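Local coordinates for protein BIM1 (Saccharomyces cerevisiae, PDB 2QJX) that binds microtubules and tracks their plus ends as a yeast member of the EB1 family, here represented by its calponin-homology domain, at residues Leu50-Val55 and Ala122-Arg127; Cys33-Ala38 and Tyr63-Asn68; Met43-Gly48 and Lys107-His112. All blocks are in the same frame, centred on the assembly; numbering follows the deposited sequence.

In the fold
The three contacts illustrate how an all-helical calponin-homology domain ties distant parts of its chain together. Contact 2 (33-38 with 63-68) joins the start of helix 37-47 to helix 62-78, and contact 3 (43-48 with 107-112) joins the end of that same helix to helix 95-112. Their centres lie about 18 Å apart, on opposite sides of the chain's centre. Contact 1 (50-55 with 122-127) is centred about 13 Å from contact 2, which it touches through Val55, and about 16 Å from contact 3, which it meets in the Arg123-Asp44 salt bridge. All three first segments precede any second one, in the order 33-38, 43-48, 50-55, 63-68, 107-112, 122-127, so the C-terminal tail packs back onto the early part of the domain.

Contact 1. Residues Leu50-Val55 and Ala122-Arg127; sequences LPMNRV and ARRKYR
Arg127, the last residue of the chain, reaches back to the turn at Met52-Val55 and grips two of its carbonyl groups with one guanidinium. NH2 of Arg127 donates to Met52 O at 2.6 Å, the oxygen lying in the guanidinium plane but the nitrogen above that of the carbonyl, while NH1 of Arg127 meets Val55 O at 2.7 Å almost in line with the C=O bond. The third donor, Arg127 NE, turns inward to Arg124 O at 2.8 Å, which fixes the rotation of the group. A leucine here has no N-H to offer, and the tail would probably come loose from the turn, with Val55 O left without this partner.

Helix 120-123 ends in a Schellman motif, with Lys125 at positive phi as its C-prime residue, consistent with the tail's turn back. The buried side is close-packed: CB of selenomethionine Met52 sits 3.3 Å from Arg123 O, and its chain, bent at chi2 and chi3, brings CE to 4.0 Å from Arg124 CG. Arg123 turns its own guanidinium to Asp44; Arg124 NH1 is hydrogen-bonded to Gln41, its NE salt-bridged to Arg127 OXT. Toward solvent the fit is looser. Asn53 and Lys125 cross there at about a right angle, Asn53 OD1 resting 3.4 Å from Lys125 CE, and a water bridges Asn53 OD1, Arg123 O and Arg127 NH2.

Contact 2. Residues Cys33-Ala38 and Tyr63-Asn68; sequences CGTGAA and YEFQTN
The backbones come close at Thr35 and Phe65, whose CA atoms are 4.8 Å apart, and again at Gly36 and Asn68, where the turn leading into helix 37-47 lies against helix 62-78. Within the calponin-homology fold the contact joins the N-terminal end of helix 37-47 to helix 62-78: the 3-10 turn 33-35 hands over to the first of these through Gly36, its N-cap residue. Gly36 has phi 81°, and a side chain there would collide with Asn68 CB and with the Thr35 carbonyl oxygen, which is consistent with the close approach of the two backbones.

Thr35 carries much of the packing. Its methyl CG2 stands over one face of the Phe65 ring, offset toward the rim, in a CH-pi contact 3.9 Å from CG2 to the ring centroid and 26° off the normal. Chi1 of 73° puts OG1 between the backbone N and the carbonyl carbon and leaves CG2 anti to that carbon, directed at the ring. Thr35 CB also lies 3.7 Å from Phe65 CD1, so the ring is met by the branch point as well as by the methyl. Phe65 also touches Ala59, in the loop before its own helix.

The carbonyl oxygen of Thr35 is approached by both neighbours. Phe65 CA makes a CA-H...O contact with it, and the amide of Asn68 provides a true hydrogen bond. The other end of that amide is held too, for Asn68 OD1 accepts from Lys56 N, so the side chain links the turn at Thr35 to the loop before its helix, and an amide flip would probably be disfavoured, since it would put both bonds wrong. Asn68 ND2 lies 2.9 Å from Thr35 O in a nearly straight bond of 170°, the oxygen in the amide plane and the nitrogen above the carbonyl plane.

Contact 3. Residues Met43-Gly48 and Lys107-His112; sequences MDSIYG and KHWIRH
Ile46 buries more surface in this contact than any other residue, and it meets His108 and Trp109, the next two, on the helix alongside. The contact packs the C-terminal ends of helices 37-47 and 95-112 of the calponin-homology domain side by side; the segments 43-47 and 107-112 run almost parallel, their axes 14° apart and 9.9 Å distant at closest approach. With CG1 anti to the carbonyl carbon (chi1 -57°) and the chain extended beyond it, Ile46 drives CD1 against the backbone of the second helix, 3.4 Å from Trp109 CA. Behind the tip, Ile46 CG1 packs 3.7 Å from Trp109 CD1, the two side chains crossing obliquely. The other branch, Ile46 CG2, rests on His112 CB at 3.7 Å.

Trp109 offers an edge of its indole to Ser45, whose OG lies near the ring plane, 3.4 Å from Trp109 CD1; that hydroxyl is hydrogen-bonded to Ile42 O in its own helix. Trp18 meets Trp109 edge to face, and so extends the aromatic packing to helix 12-23.

His108 is the polar member of the trio. Its side chain crosses that of Tyr47 at about a right angle, and NE2 of His108 and OH of Tyr47 share a hydrogen bond of 2.8 Å, at the edges of both rings. Selenium of Met43 approaches the same imidazole obliquely, and Trp104 stacks on it. The Tyr47-His108 bond thus sits beside the apolar packing of Ile46, and either partner could donate; this pairing is likely to hold the imidazole's rotation and to meet the polar need of NE2 on a buried residue.

Contact 1. Residues Leu50-Val55 and Ala122-Arg127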
loop_
_atom_site.group_PDB
_atom_site.type_symbol
_atom_site.label_atom_id
_atom_site.label_comp_id
_atom_site.label_asym_id
_atom_site.label_seq_id
_atom_site.Cartn_x
_atom_site.Cartn_y
_atom_site.Cartn_z
ATOM N N LEU A 50 -8.944 -7.247 -2.045
ATOM C CA LEU A 50 -8.995 -5.816 -2.316
ATOM C C LEU A 50 -9.537 -5.589 -3.726
ATOM O O LEU A 50 -9.282 -6.383 -4.631
ATOM C CB LEU A 50 -7.595 -5.204 -2.223
ATOM C CG LEU A 50 -6.969 -4.890 -0.862
ATOM C CD1 LEU A 50 -7.619 -3.635 -0.308
ATOM C CD2 LEU A 50 -7.120 -6.073 0.093
ATOM N N PRO A 51 -10.309 -4.511 -3.923
ATOM C CA PRO A 51 -10.879 -4.182 -5.235
ATOM C C PRO A 51 -9.796 -3.495 -6.066
ATOM O O PRO A 51 -9.857 -2.297 -6.334
ATOM C CB PRO A 51 -12.027 -3.252 -4.879
ATOM C CG PRO A 51 -11.509 -2.537 -3.674
ATOM C CD PRO A 51 -10.877 -3.647 -2.872
HETATM N N MSE A 52 -8.798 -4.276 -6.461
HETATM C CA MSE A 52 -7.672 -3.756 -7.218
HETATM C C MSE A 52 -8.034 -2.966 -8.468
HETATM O O MSE A 52 -7.379 -1.973 -8.769
HETATM C CB MSE A 52 -6.710 -4.892 -7.570
HETATM C CG MSE A 52 -5.983 -5.481 -6.354
HETATM SE SE MSE A 52 -4.936 -4.181 -5.328
HETATM C CE MSE A 52 -3.622 -3.742 -6.683
ATOM N N ASN A 53 -9.073 -3.388 -9.188
ATOM C CA ASN A 53 -9.465 -2.676 -10.398
ATOM C C ASN A 53 -9.872 -1.241 -10.092
ATOM O O ASN A 53 -9.813 -0.371 -10.960
ATOM C CB ASN A 53 -10.657 -3.352 -11.086
ATOM C CG ASN A 53 -10.360 -4.756 -11.550
ATOM O OD1 ASN A 53 -9.206 -5.148 -11.715
ATOM N ND2 ASN A 53 -11.415 -5.524 -11.791
ATOM N N ARG A 54 -10.292 -0.996 -8.855
ATOM C CA ARG A 54 -10.757 0.333 -8.473
ATOM C C ARG A 54 -9.715 1.184 -7.757
ATOM O O ARG A 54 -9.941 2.367 -7.468
ATOM C CB ARG A 54 -12.039 0.187 -7.644
ATOM C CG ARG A 54 -13.216 -0.320 -8.486
ATOM C CD ARG A 54 -14.382 -0.783 -7.628
ATOM N NE ARG A 54 -14.451 -2.241 -7.566
ATOM C CZ ARG A 54 -14.952 -2.923 -6.538
ATOM N NH1 ARG A 54 -15.431 -2.281 -5.484
ATOM N NH2 ARG A 54 -14.961 -4.250 -6.561
ATOM N N VAL A 55 -8.569 0.576 -7.481
ATOM C CA VAL A 55 -7.468 1.285 -6.851
ATOM C C VAL A 55 -6.807 2.074 -7.974
ATOM O O VAL A 55 -6.501 1.514 -9.027
ATOM C CB VAL A 55 -6.439 0.300 -6.252
ATOM C CG1 VAL A 55 -5.193 1.054 -5.785
ATOM C CG2 VAL A 55 -7.067 -0.458 -5.094
ATOM N N ALA A 122 -0.289 -9.095 -12.436
ATOM C CA ALA A 122 -1.585 -9.616 -12.858
ATOM C C ALA A 122 -2.716 -9.051 -12.000
ATOM O O ALA A 122 -3.795 -8.745 -12.510
ATOM C CB ALA A 122 -1.587 -11.143 -12.790
ATOM N N ARG A 123 -2.477 -8.912 -10.699
ATOM C CA ARG A 123 -3.509 -8.377 -9.817
ATOM C C ARG A 123 -3.867 -6.932 -10.163
ATOM O O ARG A 123 -4.987 -6.500 -9.889
ATOM C CB ARG A 123 -3.076 -8.474 -8.344
ATOM C CG ARG A 123 -2.988 -9.904 -7.809
ATOM C CD ARG A 123 -4.356 -10.592 -7.778
ATOM N NE ARG A 123 -5.249 -9.986 -6.793
ATOM C CZ ARG A 123 -6.522 -10.326 -6.618
ATOM N NH1 ARG A 123 -7.070 -11.273 -7.371
ATOM N NH2 ARG A 123 -7.248 -9.727 -5.682
ATOM N N ARG A 124 -2.924 -6.200 -10.766
ATOM C CA ARG A 124 -3.140 -4.802 -11.170
ATOM C C ARG A 124 -3.541 -4.704 -12.637
ATOM O O ARG A 124 -3.615 -3.598 -13.176
ATOM C CB ARG A 124 -1.857 -3.961 -11.072
ATOM C CG ARG A 124 -1.124 -3.908 -9.776
ATOM C CD ARG A 124 -0.180 -2.707 -9.824
ATOM N NE ARG A 124 1.061 -2.913 -10.576
ATOM C CZ ARG A 124 2.177 -3.411 -10.047
ATOM N NH1 ARG A 124 2.206 -3.761 -8.768
ATOM N NH2 ARG A 124 3.280 -3.523 -10.778
ATOM N N LYS A 125 -3.769 -5.841 -13.287
ATOM C CA LYS A 125 -4.089 -5.861 -14.714
ATOM C C LYS A 125 -2.972 -5.168 -15.497
ATOM O O LYS A 125 -3.196 -4.448 -16.475
ATOM C CB LYS A 125 -5.451 -5.217 -14.982
ATOM C CG LYS A 125 -6.581 -6.024 -14.355
ATOM C CD LYS A 125 -7.895 -5.925 -15.118
ATOM C CE LYS A 125 -8.514 -4.549 -15.031
ATOM N NZ LYS A 125 -9.918 -4.588 -15.546
ATOM N N TYR A 126 -1.753 -5.414 -15.030
ATOM C CA TYR A 126 -0.527 -4.898 -15.624
ATOM C C TYR A 126 -0.358 -3.393 -15.686
ATOM O O TYR A 126 0.245 -2.859 -16.622
ATOM C CB TYR A 126 -0.324 -5.532 -17.002
ATOM C CG TYR A 126 -0.316 -7.035 -16.893
ATOM C CD1 TYR A 126 -1.506 -7.759 -16.943
ATOM C CD2 TYR A 126 0.864 -7.726 -16.616
ATOM C CE1 TYR A 126 -1.526 -9.130 -16.711
ATOM C CE2 TYR A 126 0.856 -9.097 -16.380
ATOM C CZ TYR A 126 -0.345 -9.791 -16.426
ATOM O OH TYR A 126 -0.370 -11.140 -16.167
ATOM N N ARG A 127 -0.895 -2.716 -14.675
ATOM C CA ARG A 127 -0.760 -1.275 -14.547
ATOM C C ARG A 127 0.472 -1.100 -13.650
ATOM O O ARG A 127 0.616 -0.037 -13.012
ATOM C CB ARG A 127 -1.991 -0.668 -13.859
ATOM C CG ARG A 127 -3.269 -0.619 -14.703
ATOM C CD ARG A 127 -4.441 -0.101 -13.865
ATOM N NE ARG A 127 -4.873 -1.088 -12.871
ATOM C CZ ARG A 127 -5.544 -0.803 -11.757
ATOM N NH1 ARG A 127 -5.867 0.451 -11.467
ATOM N NH2 ARG A 127 -5.906 -1.784 -10.933
ATOM O OXT ARG A 127 1.285 -2.051 -13.598
HETATM O O HOH W 1 -6.605 -4.595 -11.324
#

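Contact 2. Residues Cys33-Ala38 and Tyr63-Asn68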
loop_
_atom_site.group_PDB
_atom_site.type_symbol
_atom_site.label_atom_id
_atom_site.label_comp_id
_atom_site.label_asym_id
_atom_site.label_seq_id
_atom_site.Cartn_x
_atom_site.Cartn_y
_atom_site.Cartn_z
ATOM N N CYS A 33 4.678 6.794 -1.701
ATOM C CA CYS A 33 3.690 5.894 -1.115
ATOM C C CYS A 33 2.486 6.670 -0.605
ATOM O O CYS A 33 1.475 6.088 -0.221
ATOM C CB CYS A 33 4.304 5.099 0.034
ATOM S SG CYS A 33 5.531 3.906 -0.493
ATOM N N GLY A 34 2.598 7.992 -0.602
ATOM C CA GLY A 34 1.499 8.807 -0.124
ATOM C C GLY A 34 0.219 8.680 -0.929
ATOM O O GLY A 34 -0.847 9.042 -0.430
ATOM N N THR A 35 0.304 8.162 -2.158
ATOM C CA THR A 35 -0.887 8.032 -3.003
ATOM C C THR A 35 -1.806 6.928 -2.511
ATOM O O THR A 35 -2.957 6.841 -2.932
ATOM C CB THR A 35 -0.536 7.735 -4.480
ATOM O OG1 THR A 35 -0.070 6.383 -4.605
ATOM C CG2 THR A 35 0.540 8.688 -4.977
ATOM N N GLY A 36 -1.283 6.080 -1.629
ATOM C CA GLY A 36 -2.068 4.993 -1.072
ATOM C C GLY A 36 -2.220 3.736 -1.913
ATOM O O GLY A 36 -2.701 2.716 -1.416
ATOM N N ALA A 37 -1.817 3.794 -3.177
ATOM C CA ALA A 37 -1.940 2.648 -4.072
ATOM C C ALA A 37 -1.111 1.440 -3.606
ATOM O O ALA A 37 -1.624 0.319 -3.518
ATOM C CB ALA A 37 -1.540 3.057 -5.487
ATOM N N ALA A 38 0.164 1.666 -3.309
ATOM C CA ALA A 38 1.035 0.586 -2.854
ATOM C C ALA A 38 0.523 -0.027 -1.552
ATOM O O ALA A 38 0.564 -1.246 -1.379
ATOM C CB ALA A 38 2.466 1.102 -2.667
ATOM N N TYR A 63 -7.631 13.718 -5.287
ATOM C CA TYR A 63 -8.957 13.148 -5.100
ATOM C C TYR A 63 -8.925 11.652 -5.383
ATOM O O TYR A 63 -9.738 10.897 -4.851
ATOM C CB TYR A 63 -9.987 13.865 -5.987
ATOM C CG TYR A 63 -10.115 13.352 -7.401
ATOM C CD1 TYR A 63 -10.895 12.232 -7.688
ATOM C CD2 TYR A 63 -9.479 14.000 -8.457
ATOM C CE1 TYR A 63 -11.043 11.775 -8.993
ATOM C CE2 TYR A 63 -9.618 13.552 -9.762
ATOM C CZ TYR A 63 -10.402 12.439 -10.024
ATOM O OH TYR A 63 -10.551 11.995 -11.318
ATOM N N GLU A 64 -7.972 11.228 -6.210
ATOM C CA GLU A 64 -7.816 9.816 -6.532
ATOM C C GLU A 64 -7.127 9.101 -5.369
ATOM O O GLU A 64 -7.438 7.945 -5.085
ATOM C CB GLU A 64 -7.003 9.641 -7.824
ATOM C CG GLU A 64 -7.713 10.184 -9.064
ATOM C CD GLU A 64 -6.894 10.027 -10.331
ATOM O OE1 GLU A 64 -5.751 10.524 -10.365
ATOM O OE2 GLU A 64 -7.398 9.405 -11.291
ATOM N N PHE A 65 -6.198 9.782 -4.694
ATOM C CA PHE A 65 -5.511 9.179 -3.550
ATOM C C PHE A 65 -6.557 8.901 -2.478
ATOM O O PHE A 65 -6.487 7.896 -1.761
ATOM C CB PHE A 65 -4.470 10.121 -2.925
ATOM C CG PHE A 65 -3.448 10.664 -3.889
ATOM C CD1 PHE A 65 -3.264 10.099 -5.148
ATOM C CD2 PHE A 65 -2.648 11.740 -3.512
ATOM C CE1 PHE A 65 -2.297 10.600 -6.021
ATOM C CE2 PHE A 65 -1.680 12.250 -4.374
ATOM C CZ PHE A 65 -1.504 11.679 -5.633
ATOM N N GLN A 66 -7.516 9.816 -2.362
ATOM C CA GLN A 66 -8.577 9.693 -1.368
ATOM C C GLN A 66 -9.329 8.379 -1.528
ATOM O O GLN A 66 -9.687 7.739 -0.534
ATOM C CB GLN A 66 -9.556 10.862 -1.480
ATOM C CG GLN A 66 -10.324 11.134 -0.191
ATOM C CD GLN A 66 -9.453 11.764 0.888
ATOM O OE1 GLN A 66 -8.878 12.836 0.691
ATOM N NE2 GLN A 66 -9.357 11.104 2.035
ATOM N N THR A 67 -9.572 7.990 -2.777
ATOM C CA THR A 67 -10.268 6.746 -3.087
ATOM C C THR A 67 -9.429 5.558 -2.636
ATOM O O THR A 67 -9.955 4.579 -2.101
ATOM C CB THR A 67 -10.539 6.621 -4.602
ATOM O OG1 THR A 67 -11.573 7.537 -4.975
ATOM C CG2 THR A 67 -10.970 5.202 -4.964
ATOM N N ASN A 68 -8.120 5.641 -2.851
ATOM C CA ASN A 68 -7.241 4.554 -2.444
ATOM C C ASN A 68 -7.289 4.382 -0.938
ATOM O O ASN A 68 -7.352 3.264 -0.432
ATOM C CB ASN A 68 -5.804 4.822 -2.890
ATOM C CG ASN A 68 -5.666 4.848 -4.394
ATOM O OD1 ASN A 68 -6.509 4.306 -5.110
ATOM N ND2 ASN A 68 -4.594 5.461 -4.884
#

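Contact 3. Residues Met43-Gly48 and Lys107-His112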
loop_
_atom_site.group_PDB
_atom_site.type_symbol
_atom_site.label_atom_id
_atom_site.label_comp_id
_atom_site.label_asym_id
_atom_site.label_seq_id
_atom_site.Cartn_x
_atom_site.Cartn_y
_atom_site.Cartn_z
HETATM N N MSE A 43 -1.728 -4.903 1.152
HETATM C CA MSE A 43 -2.820 -5.587 1.834
HETATM C C MSE A 43 -3.432 -6.653 0.921
HETATM O O MSE A 43 -3.892 -7.693 1.395
HETATM C CB MSE A 43 -3.887 -4.586 2.278
HETATM C CG MSE A 43 -3.409 -3.616 3.363
HETATM SE SE MSE A 43 -2.835 -4.476 5.015
HETATM C CE MSE A 43 -4.536 -4.546 5.927
ATOM N N ASP A 44 -3.435 -6.410 -0.388
ATOM C CA ASP A 44 -3.984 -7.406 -1.310
ATOM C C ASP A 44 -3.096 -8.648 -1.324
ATOM O O ASP A 44 -3.595 -9.771 -1.390
ATOM C CB ASP A 44 -4.106 -6.846 -2.738
ATOM C CG ASP A 44 -4.880 -7.779 -3.671
ATOM O OD1 ASP A 44 -6.034 -8.116 -3.335
ATOM O OD2 ASP A 44 -4.348 -8.173 -4.739
ATOM N N SER A 45 -1.781 -8.464 -1.251
ATOM C CA SER A 45 -0.880 -9.621 -1.258
ATOM C C SER A 45 -1.141 -10.518 -0.041
ATOM O O SER A 45 -0.949 -11.735 -0.097
ATOM C CB SER A 45 0.587 -9.171 -1.262
ATOM O OG SER A 45 0.949 -8.554 -0.038
ATOM N N ILE A 46 -1.596 -9.912 1.052
ATOM C CA ILE A 46 -1.884 -10.653 2.278
ATOM C C ILE A 46 -3.300 -11.234 2.339
ATOM O O ILE A 46 -3.486 -12.400 2.704
ATOM C CB ILE A 46 -1.710 -9.765 3.530
ATOM C CG1 ILE A 46 -0.292 -9.188 3.581
ATOM C CG2 ILE A 46 -1.998 -10.590 4.783
ATOM C CD1 ILE A 46 -0.087 -8.163 4.687
ATOM N N TYR A 47 -4.298 -10.425 1.990
ATOM C CA TYR A 47 -5.687 -10.871 2.058
ATOM C C TYR A 47 -6.325 -11.262 0.735
ATOM O O TYR A 47 -7.256 -12.065 0.706
ATOM C CB TYR A 47 -6.534 -9.808 2.751
ATOM C CG TYR A 47 -6.041 -9.501 4.145
ATOM C CD1 TYR A 47 -5.108 -8.487 4.370
ATOM C CD2 TYR A 47 -6.456 -10.267 5.233
ATOM C CE1 TYR A 47 -4.602 -8.248 5.642
ATOM C CE2 TYR A 47 -5.953 -10.038 6.508
ATOM C CZ TYR A 47 -5.026 -9.030 6.707
ATOM O OH TYR A 47 -4.504 -8.821 7.959
ATOM N N GLY A 48 -5.834 -10.675 -0.348
ATOM C CA GLY A 48 -6.338 -10.983 -1.672
ATOM C C GLY A 48 -7.790 -10.676 -1.968
ATOM O O GLY A 48 -8.355 -11.261 -2.890
ATOM N N LYS A 107 5.833 -5.087 8.598
ATOM C CA LYS A 107 5.746 -5.991 9.744
ATOM C C LYS A 107 4.476 -6.818 9.663
ATOM O O LYS A 107 4.482 -8.015 9.971
ATOM C CB LYS A 107 5.775 -5.197 11.053
ATOM C CG LYS A 107 7.160 -4.664 11.431
ATOM C CD LYS A 107 7.860 -4.080 10.213
ATOM C CE LYS A 107 9.029 -3.169 10.565
ATOM N NZ LYS A 107 9.539 -2.514 9.327
ATOM N N HIS A 108 3.387 -6.173 9.252
ATOM C CA HIS A 108 2.108 -6.853 9.115
ATOM C C HIS A 108 2.231 -7.939 8.042
ATOM O O HIS A 108 1.740 -9.061 8.215
ATOM C CB HIS A 108 1.021 -5.855 8.714
ATOM C CG HIS A 108 -0.369 -6.388 8.868
ATOM N ND1 HIS A 108 -0.924 -6.672 10.096
ATOM C CD2 HIS A 108 -1.314 -6.696 7.948
ATOM C CE1 HIS A 108 -2.152 -7.131 9.927
ATOM N NE2 HIS A 108 -2.413 -7.153 8.632
ATOM N N TRP A 109 2.890 -7.596 6.937
ATOM C CA TRP A 109 3.107 -8.528 5.829
ATOM C C TRP A 109 3.937 -9.727 6.304
ATOM O O TRP A 109 3.595 -10.883 6.045
ATOM C CB TRP A 109 3.844 -7.811 4.688
ATOM C CG TRP A 109 4.092 -8.664 3.485
ATOM C CD1 TRP A 109 3.217 -8.929 2.476
ATOM C CD2 TRP A 109 5.297 -9.373 3.171
ATOM N NE1 TRP A 109 3.801 -9.758 1.546
ATOM C CE2 TRP A 109 5.078 -10.046 1.949
ATOM C CE3 TRP A 109 6.541 -9.502 3.802
ATOM C CZ2 TRP A 109 6.060 -10.841 1.343
ATOM C CZ3 TRP A 109 7.519 -10.291 3.199
ATOM C CH2 TRP A 109 7.271 -10.949 1.981
ATOM N N ILE A 110 5.031 -9.449 7.002
ATOM C CA ILE A 110 5.888 -10.514 7.511
ATOM C C ILE A 110 5.100 -11.488 8.374
ATOM O O ILE A 110 5.226 -12.704 8.233
ATOM C CB ILE A 110 7.047 -9.939 8.351
ATOM C CG1 ILE A 110 8.047 -9.241 7.429
ATOM C CG2 ILE A 110 7.720 -11.049 9.155
ATOM C CD1 ILE A 110 9.170 -8.544 8.152
ATOM N N ARG A 111 4.272 -10.946 9.259
ATOM C CA ARG A 111 3.482 -11.766 10.165
ATOM C C ARG A 111 2.278 -12.479 9.553
ATOM O O ARG A 111 1.918 -13.570 10.002
ATOM C CB ARG A 111 3.015 -10.918 11.351
ATOM C CG ARG A 111 2.168 -11.673 12.365
ATOM C CD ARG A 111 1.853 -10.806 13.573
ATOM N NE ARG A 111 1.051 -11.518 14.564
ATOM C CZ ARG A 111 0.651 -10.994 15.718
ATOM N NH1 ARG A 111 0.978 -9.746 16.033
ATOM N NH2 ARG A 111 -0.078 -11.716 16.560
ATOM N N HIS A 112 1.663 -11.898 8.527
ATOM C CA HIS A 112 0.477 -12.525 7.961
ATOM C C HIS A 112 0.501 -13.074 6.535
ATOM O O HIS A 112 -0.405 -13.814 6.156
ATOM C CB HIS A 112 -0.716 -11.576 8.107
ATOM C CG HIS A 112 -1.053 -11.246 9.527
ATOM N ND1 HIS A 112 -0.417 -10.246 10.233
ATOM C CD2 HIS A 112 -1.943 -11.801 10.384
ATOM C CE1 HIS A 112 -0.901 -10.198 11.459
ATOM N NE2 HIS A 112 -1.830 -11.130 11.577
HETATM O O HOH W 2 -1.661 -14.404 3.087
#